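Local coordinates for protein Tetur07g02040 (Tetranychus urticae, PDB 6BDJ) that binds ferric iron and is an intradiol ring-cleavage dioxygenase, probably opening aromatic rings by adding both atoms of molecular oxygen, at residues A[85-90]-A[146-151]; A[94-99]-A[118-123]. All coordinates share one frame; numbering follows the deposited sequence.

Contact 1: residues A[85-90]-A[146-151]; sequences VYIWQP and PHIHYR. With FE (Fe (III) ion), chain C.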
loop_
_atom_site.group_PDB
_atom_site.type_symbol
_atom_site.label_atom_id
_atom_site.label_comp_id
_atom_site.label_asym_id
_atom_site.label_seq_id
_atom_site.Cartn_x
_atom_site.Cartn_y
_atom_site.Cartn_z
ATOM N N VAL A 85 -4.246 -3.461 9.770
ATOM C CA VAL A 85 -3.665 -2.803 8.589
ATOM C C VAL A 85 -3.940 -3.650 7.367
ATOM O O VAL A 85 -3.539 -4.811 7.331
ATOM C CB VAL A 85 -2.154 -2.676 8.706
ATOM C CG1 VAL A 85 -1.581 -1.964 7.481
ATOM C CG2 VAL A 85 -1.786 -1.957 9.998
ATOM N N TYR A 86 -4.613 -3.056 6.391
ATOM C CA TYR A 86 -4.784 -3.648 5.097
ATOM C C TYR A 86 -3.828 -3.056 4.085
ATOM O O TYR A 86 -3.667 -1.850 4.025
ATOM C CB TYR A 86 -6.173 -3.356 4.566
ATOM C CG TYR A 86 -7.338 -3.849 5.377
ATOM C CD1 TYR A 86 -7.701 -3.200 6.559
ATOM C CD2 TYR A 86 -8.116 -4.937 4.958
ATOM C CE1 TYR A 86 -8.789 -3.610 7.302
ATOM C CE2 TYR A 86 -9.214 -5.364 5.711
ATOM C CZ TYR A 86 -9.546 -4.679 6.879
ATOM O OH TYR A 86 -10.637 -5.020 7.647
ATOM N N ILE A 87 -3.217 -3.882 3.251
ATOM C CA ILE A 87 -2.583 -3.389 2.032
ATOM C C ILE A 87 -3.145 -4.075 0.815
ATOM O O ILE A 87 -3.688 -5.176 0.888
ATOM C CB ILE A 87 -1.050 -3.496 2.066
ATOM C CG1 ILE A 87 -0.575 -4.948 2.183
ATOM C CG2 ILE A 87 -0.513 -2.733 3.278
ATOM C CD1 ILE A 87 0.925 -5.055 1.959
ATOM N N TRP A 88 -3.059 -3.368 -0.301
ATOM C CA TRP A 88 -3.365 -3.929 -1.593
ATOM C C TRP A 88 -2.600 -3.182 -2.649
ATOM O O TRP A 88 -2.276 -1.985 -2.508
ATOM C CB TRP A 88 -4.877 -3.963 -1.897
ATOM C CG TRP A 88 -5.575 -2.587 -2.083
ATOM C CD1 TRP A 88 -6.103 -2.054 -3.247
ATOM C CD2 TRP A 88 -5.882 -1.650 -1.056
ATOM N NE1 TRP A 88 -6.700 -0.845 -2.995
ATOM C CE2 TRP A 88 -6.568 -0.558 -1.666
ATOM C CE3 TRP A 88 -5.623 -1.600 0.311
ATOM C CZ2 TRP A 88 -7.006 0.557 -0.937
ATOM C CZ3 TRP A 88 -6.069 -0.491 1.034
ATOM C CH2 TRP A 88 -6.750 0.565 0.407
ATOM N N GLN A 89 -2.261 -3.916 -3.701
ATOM C CA GLN A 89 -1.367 -3.395 -4.723
ATOM C C GLN A 89 -1.568 -4.183 -6.024
ATOM O O GLN A 89 -2.038 -5.314 -6.017
ATOM C CB GLN A 89 0.073 -3.518 -4.252
ATOM C CG GLN A 89 0.561 -4.955 -4.179
ATOM C CD GLN A 89 1.978 -5.101 -3.671
ATOM O OE1 GLN A 89 2.242 -4.957 -2.486
ATOM N NE2 GLN A 89 2.886 -5.445 -4.564
ATOM N N PRO A 90 -1.165 -3.606 -7.146
ATOM C CA PRO A 90 -1.223 -4.390 -8.386
ATOM C C PRO A 90 -0.027 -5.288 -8.595
ATOM O O PRO A 90 1.062 -5.010 -8.070
ATOM C CB PRO A 90 -1.233 -3.321 -9.454
ATOM C CG PRO A 90 -0.482 -2.180 -8.865
ATOM C CD PRO A 90 -0.588 -2.268 -7.374
ATOM N N PRO A 146 4.126 4.024 -9.390
ATOM C CA PRO A 146 3.994 2.773 -8.617
ATOM C C PRO A 146 3.721 3.060 -7.151
ATOM O O PRO A 146 4.287 3.982 -6.584
ATOM C CB PRO A 146 5.363 2.094 -8.784
ATOM C CG PRO A 146 5.955 2.696 -10.001
ATOM C CD PRO A 146 5.424 4.100 -10.074
ATOM N N HIS A 147 2.855 2.272 -6.549
ATOM C CA HIS A 147 2.504 2.447 -5.158
ATOM C C HIS A 147 1.836 1.238 -4.587
ATOM O O HIS A 147 1.365 0.369 -5.330
ATOM C CB HIS A 147 1.509 3.578 -5.034
ATOM C CG HIS A 147 0.272 3.356 -5.830
ATOM N ND1 HIS A 147 0.202 3.623 -7.178
ATOM C CD2 HIS A 147 -0.937 2.862 -5.480
ATOM C CE1 HIS A 147 -1.014 3.354 -7.619
ATOM N NE2 HIS A 147 -1.710 2.831 -6.622
ATOM N N ILE A 148 1.759 1.224 -3.256
ATOM C CA ILE A 148 0.989 0.245 -2.512
ATOM C C ILE A 148 -0.010 1.011 -1.673
ATOM O O ILE A 148 0.367 1.957 -0.951
ATOM C CB ILE A 148 1.887 -0.572 -1.575
ATOM C CG1 ILE A 148 2.886 -1.414 -2.390
ATOM C CG2 ILE A 148 1.046 -1.502 -0.677
ATOM C CD1 ILE A 148 3.985 -2.095 -1.577
ATOM N N HIS A 149 -1.268 0.604 -1.731
ATOM C CA HIS A 149 -2.266 1.180 -0.868
ATOM C C HIS A 149 -2.275 0.568 0.498
ATOM O O HIS A 149 -1.906 -0.600 0.654
ATOM C CB HIS A 149 -3.635 0.924 -1.397
ATOM C CG HIS A 149 -3.917 1.551 -2.697
ATOM N ND1 HIS A 149 -4.585 2.760 -2.804
ATOM C CD2 HIS A 149 -3.676 1.126 -3.952
ATOM C CE1 HIS A 149 -4.739 3.048 -4.081
ATOM N NE2 HIS A 149 -4.195 2.074 -4.792
ATOM N N TYR A 150 -2.812 1.320 1.459
ATOM C CA TYR A 150 -2.994 0.830 2.817
ATOM C C TYR A 150 -4.162 1.542 3.472
ATOM O O TYR A 150 -4.445 2.711 3.179
ATOM C CB TYR A 150 -1.718 0.968 3.659
ATOM C CG TYR A 150 -1.421 2.369 4.128
ATOM C CD1 TYR A 150 -0.682 3.248 3.346
ATOM C CD2 TYR A 150 -1.867 2.814 5.356
ATOM C CE1 TYR A 150 -0.414 4.544 3.777
ATOM C CE2 TYR A 150 -1.619 4.102 5.791
ATOM C CZ TYR A 150 -0.891 4.967 5.000
ATOM O OH TYR A 150 -0.650 6.251 5.468
ATOM N N ARG A 151 -4.840 0.825 4.351
ATOM C CA ARG A 151 -5.971 1.335 5.078
ATOM C C ARG A 151 -5.943 0.731 6.460
ATOM O O ARG A 151 -5.683 -0.466 6.611
ATOM C CB ARG A 151 -7.249 0.963 4.343
ATOM C CG ARG A 151 -8.524 1.078 5.143
ATOM C CD ARG A 151 -9.718 1.139 4.191
ATOM N NE ARG A 151 -10.946 0.816 4.885
ATOM C CZ ARG A 151 -12.197 1.008 4.458
ATOM N NH1 ARG A 151 -12.477 1.597 3.296
ATOM N NH2 ARG A 151 -13.208 0.610 5.240
HETATM FE FE FE C . -3.885 1.766 -7.089
HETATM O O HOH W 1 -6.027 2.056 -7.237
#

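Contact 2: residues A[94-99]-A[118-123]; sequences GIYSGF and FLRGTQ. With FE (Fe (III) ion), chain C.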
loop_
_atom_site.group_PDB
_atom_site.type_symbol
_atom_site.label_atom_id
_atom_site.label_comp_id
_atom_site.label_asym_id
_atom_site.label_seq_id
_atom_site.Cartn_x
_atom_site.Cartn_y
_atom_site.Cartn_z
ATOM N N GLY A 94 0.374 -4.478 -13.564
ATOM C CA GLY A 94 -0.633 -3.510 -13.160
ATOM C C GLY A 94 -2.045 -3.978 -12.905
ATOM O O GLY A 94 -2.964 -3.147 -12.943
ATOM N N ILE A 95 -2.221 -5.283 -12.666
ATOM C CA ILE A 95 -3.537 -5.864 -12.437
ATOM C C ILE A 95 -3.816 -5.981 -10.934
ATOM O O ILE A 95 -2.940 -6.370 -10.168
ATOM C CB ILE A 95 -3.617 -7.272 -13.061
ATOM C CG1 ILE A 95 -3.426 -7.225 -14.584
ATOM C CG2 ILE A 95 -4.945 -7.933 -12.754
ATOM C CD1 ILE A 95 -4.317 -6.245 -15.347
ATOM N N TYR A 96 -5.028 -5.608 -10.542
ATOM C CA TYR A 96 -5.506 -5.782 -9.188
ATOM C C TYR A 96 -6.390 -7.017 -9.138
ATOM O O TYR A 96 -7.297 -7.166 -9.955
ATOM C CB TYR A 96 -6.346 -4.595 -8.754
ATOM C CG TYR A 96 -5.525 -3.386 -8.370
ATOM C CD1 TYR A 96 -5.063 -3.238 -7.092
ATOM C CD2 TYR A 96 -5.200 -2.418 -9.311
ATOM C CE1 TYR A 96 -4.320 -2.122 -6.716
ATOM C CE2 TYR A 96 -4.459 -1.290 -8.958
ATOM C CZ TYR A 96 -4.025 -1.141 -7.649
ATOM O OH TYR A 96 -3.266 -0.062 -7.310
ATOM N N SER A 97 -6.135 -7.868 -8.142
ATOM C CA SER A 97 -6.943 -9.055 -7.873
ATOM C C SER A 97 -8.355 -8.634 -7.531
ATOM O O SER A 97 -8.553 -7.608 -6.883
ATOM C CB SER A 97 -6.331 -9.878 -6.768
ATOM O OG SER A 97 -6.324 -9.268 -5.485
ATOM N N GLY A 98 -9.325 -9.365 -8.074
ATOM C CA GLY A 98 -10.709 -8.963 -8.015
ATOM C C GLY A 98 -11.193 -8.097 -9.162
ATOM O O GLY A 98 -12.397 -8.057 -9.440
ATOM N N PHE A 99 -10.271 -7.402 -9.818
ATOM C CA PHE A 99 -10.578 -6.545 -10.965
ATOM C C PHE A 99 -9.666 -6.925 -12.132
ATOM O O PHE A 99 -9.198 -6.087 -12.868
ATOM C CB PHE A 99 -10.374 -5.083 -10.537
ATOM C CG PHE A 99 -11.149 -4.714 -9.299
ATOM C CD1 PHE A 99 -12.462 -4.283 -9.390
ATOM C CD2 PHE A 99 -10.571 -4.830 -8.048
ATOM C CE1 PHE A 99 -13.187 -3.967 -8.261
ATOM C CE2 PHE A 99 -11.287 -4.511 -6.902
ATOM C CZ PHE A 99 -12.603 -4.082 -7.011
ATOM N N PHE A 118 -4.899 -12.192 -4.682
ATOM C CA PHE A 118 -3.476 -12.023 -4.601
ATOM C C PHE A 118 -3.149 -10.555 -4.325
ATOM O O PHE A 118 -3.898 -9.636 -4.713
ATOM C CB PHE A 118 -2.744 -12.494 -5.882
ATOM C CG PHE A 118 -3.173 -11.796 -7.166
ATOM C CD1 PHE A 118 -2.815 -10.481 -7.437
ATOM C CD2 PHE A 118 -3.898 -12.478 -8.127
ATOM C CE1 PHE A 118 -3.210 -9.856 -8.612
ATOM C CE2 PHE A 118 -4.294 -11.868 -9.312
ATOM C CZ PHE A 118 -3.944 -10.556 -9.554
ATOM N N LEU A 119 -2.011 -10.390 -3.664
ATOM C CA LEU A 119 -1.466 -9.109 -3.324
ATOM C C LEU A 119 -2.415 -8.235 -2.496
ATOM O O LEU A 119 -2.424 -6.993 -2.611
ATOM C CB LEU A 119 -0.962 -8.409 -4.589
ATOM C CG LEU A 119 0.212 -9.136 -5.284
ATOM C CD1 LEU A 119 0.575 -8.493 -6.613
ATOM C CD2 LEU A 119 1.464 -9.248 -4.432
ATOM N N ARG A 120 -3.177 -8.902 -1.629
ATOM C CA ARG A 120 -3.995 -8.263 -0.652
ATOM C C ARG A 120 -3.754 -8.940 0.644
ATOM O O ARG A 120 -3.672 -10.183 0.701
ATOM C CB ARG A 120 -5.459 -8.407 -1.034
ATOM C CG ARG A 120 -5.806 -7.707 -2.343
ATOM C CD ARG A 120 -7.271 -7.927 -2.674
ATOM N NE ARG A 120 -7.507 -7.210 -3.923
ATOM C CZ ARG A 120 -7.900 -5.942 -4.016
ATOM N NH1 ARG A 120 -8.134 -5.196 -2.942
ATOM N NH2 ARG A 120 -8.052 -5.401 -5.217
ATOM N N GLY A 121 -3.633 -8.171 1.718
ATOM C CA GLY A 121 -3.652 -8.816 3.034
ATOM C C GLY A 121 -3.890 -7.851 4.157
ATOM O O GLY A 121 -3.799 -6.637 3.951
ATOM N N THR A 122 -4.136 -8.424 5.331
ATOM C CA THR A 122 -4.362 -7.711 6.561
ATOM C C THR A 122 -3.428 -8.242 7.612
ATOM O O THR A 122 -3.227 -9.452 7.686
ATOM C CB THR A 122 -5.793 -7.927 7.053
ATOM O OG1 THR A 122 -6.707 -7.645 5.989
ATOM C CG2 THR A 122 -6.102 -7.005 8.230
ATOM N N GLN A 123 -2.852 -7.358 8.428
ATOM C CA GLN A 123 -2.143 -7.778 9.648
ATOM C C GLN A 123 -2.507 -6.848 10.824
ATOM O O GLN A 123 -2.784 -5.659 10.637
ATOM C CB GLN A 123 -0.636 -7.776 9.424
ATOM C CG GLN A 123 -0.132 -8.850 8.461
ATOM C CD GLN A 123 -0.090 -10.214 9.128
ATOM O OE1 GLN A 123 -1.056 -10.975 9.101
ATOM N NE2 GLN A 123 1.000 -10.493 9.786
HETATM FE FE FE C . -3.885 1.766 -7.089
HETATM O O HOH W 2 -4.131 -7.130 -6.114
HETATM O O HOH W 1 -6.027 2.056 -7.237
#

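Contact 1: residues A[85-90]-A[146-151]
The ferric-iron site of this intradiol dioxygenase borders two antiparallel neighbours of the sheet, where the indole of Trp88 lies against the imidazole of His149. The short strand segments 85-88 and 148-151 run at 156° to each other. Tyr86 and Arg151 form one hydrogen-bonded pair, with Tyr86 N to Arg151 O at 2.8 Å and Arg151 N returning to Tyr86 O. Trp88 and His149 form the next; here His149 N meets Trp88 O at 2.9 Å, whereas Trp88 N reaches His149 O from above the carbonyl plane. Between them Ile87 and Tyr150 make a non-hydrogen-bonded pair, and Ile87 CG2 packs on Tyr150 CB at 3.9 Å on the sheet face opposite the indole.

His147 and His149, two residues apart, supply two protein ligands: His149 NE2 binds iron at 2.3 Å and His147 NE2 at 2.5 Å. Tyr96 and a water complete the modelled sphere. An offset stack holds the His149 ring, its plane 10° from that of the Trp88 five-membered ring and the centroids 4.4 Å apart. With chi1 of -64°, CG of His149 stands anti to its carbonyl carbon, which lays a face of the imidazole over the pyrrole side of the indole and turns NE2 to the metal. Without the indole, as with an alanine here, this imidazole would probably lose its stacking partner and be freer to turn about the iron bond. Farther along, Arg151 CB touches Trp88 CZ3 at 3.8 Å, while its guanidinium forms a salt bridge with Glu42.

Contact 2: residues A[94-99]-A[118-123]
Ser97 sits between the Phe118 ring and the Arg120 guanidinium, meeting the first with its CB and the second with its oxygens. Ser97 CB stands over the centre of the Phe118 face, 3.5 Å from the centroid and 5° off the ring normal, a CH-pi contact. Arg120 grips Ser97 side-on: NE donates to Ser97 OG at 2.8 Å, nearly in the guanidinium plane, and NH2 to Ser97 O at 2.8 Å, in the carbonyl plane. Ser97 OG lies between its backbone N and carbonyl carbon (chi1 66°), a rotation that lets it also donate to a lone pair of Phe118 O at 2.6 Å. A water bridges Ser97 N and Phe118 O, so the same carbonyl is held twice.

Arg120 NH2 also reaches the edge of the Phe99 ring, 3.8 Å from CE2, with the two planes 55° apart. Tyr96, whose OH binds the iron at 1.9 Å, begins the type II beta turn that ends at Phe99. Tyr96 CB lies 4.0 Å from Arg120 NH2, a packing contact that places the arginine beside this iron ligand. The 94-99 loop, which follows strand 84-88, is thereby joined to the start of strand 120-124, at one edge of the sheet within this chain, where Arg120 packs on Trp88 of the adjoining strand.

From the N terminus, the first of the four segments met is 85-90, on strand 84-88, one partner of contact 1; the chain then enters the loop carrying 94-99. After 18 intervening residues without helix or strand, 118-123 returns to close contact 2. Only later does 146-151 close contact 1, so contact 2 is nested inside the larger loop. Strand 84-88 lies between the other two strands: Val85 N and Ile87 N probably bond to Gln123 O and Gly121 O on one side, while 148-154 pairs on the other. The contacts also converge on the iron, to which contact 1 brings two histidines and contact 2 a tyrosine, with one water ligand common to both.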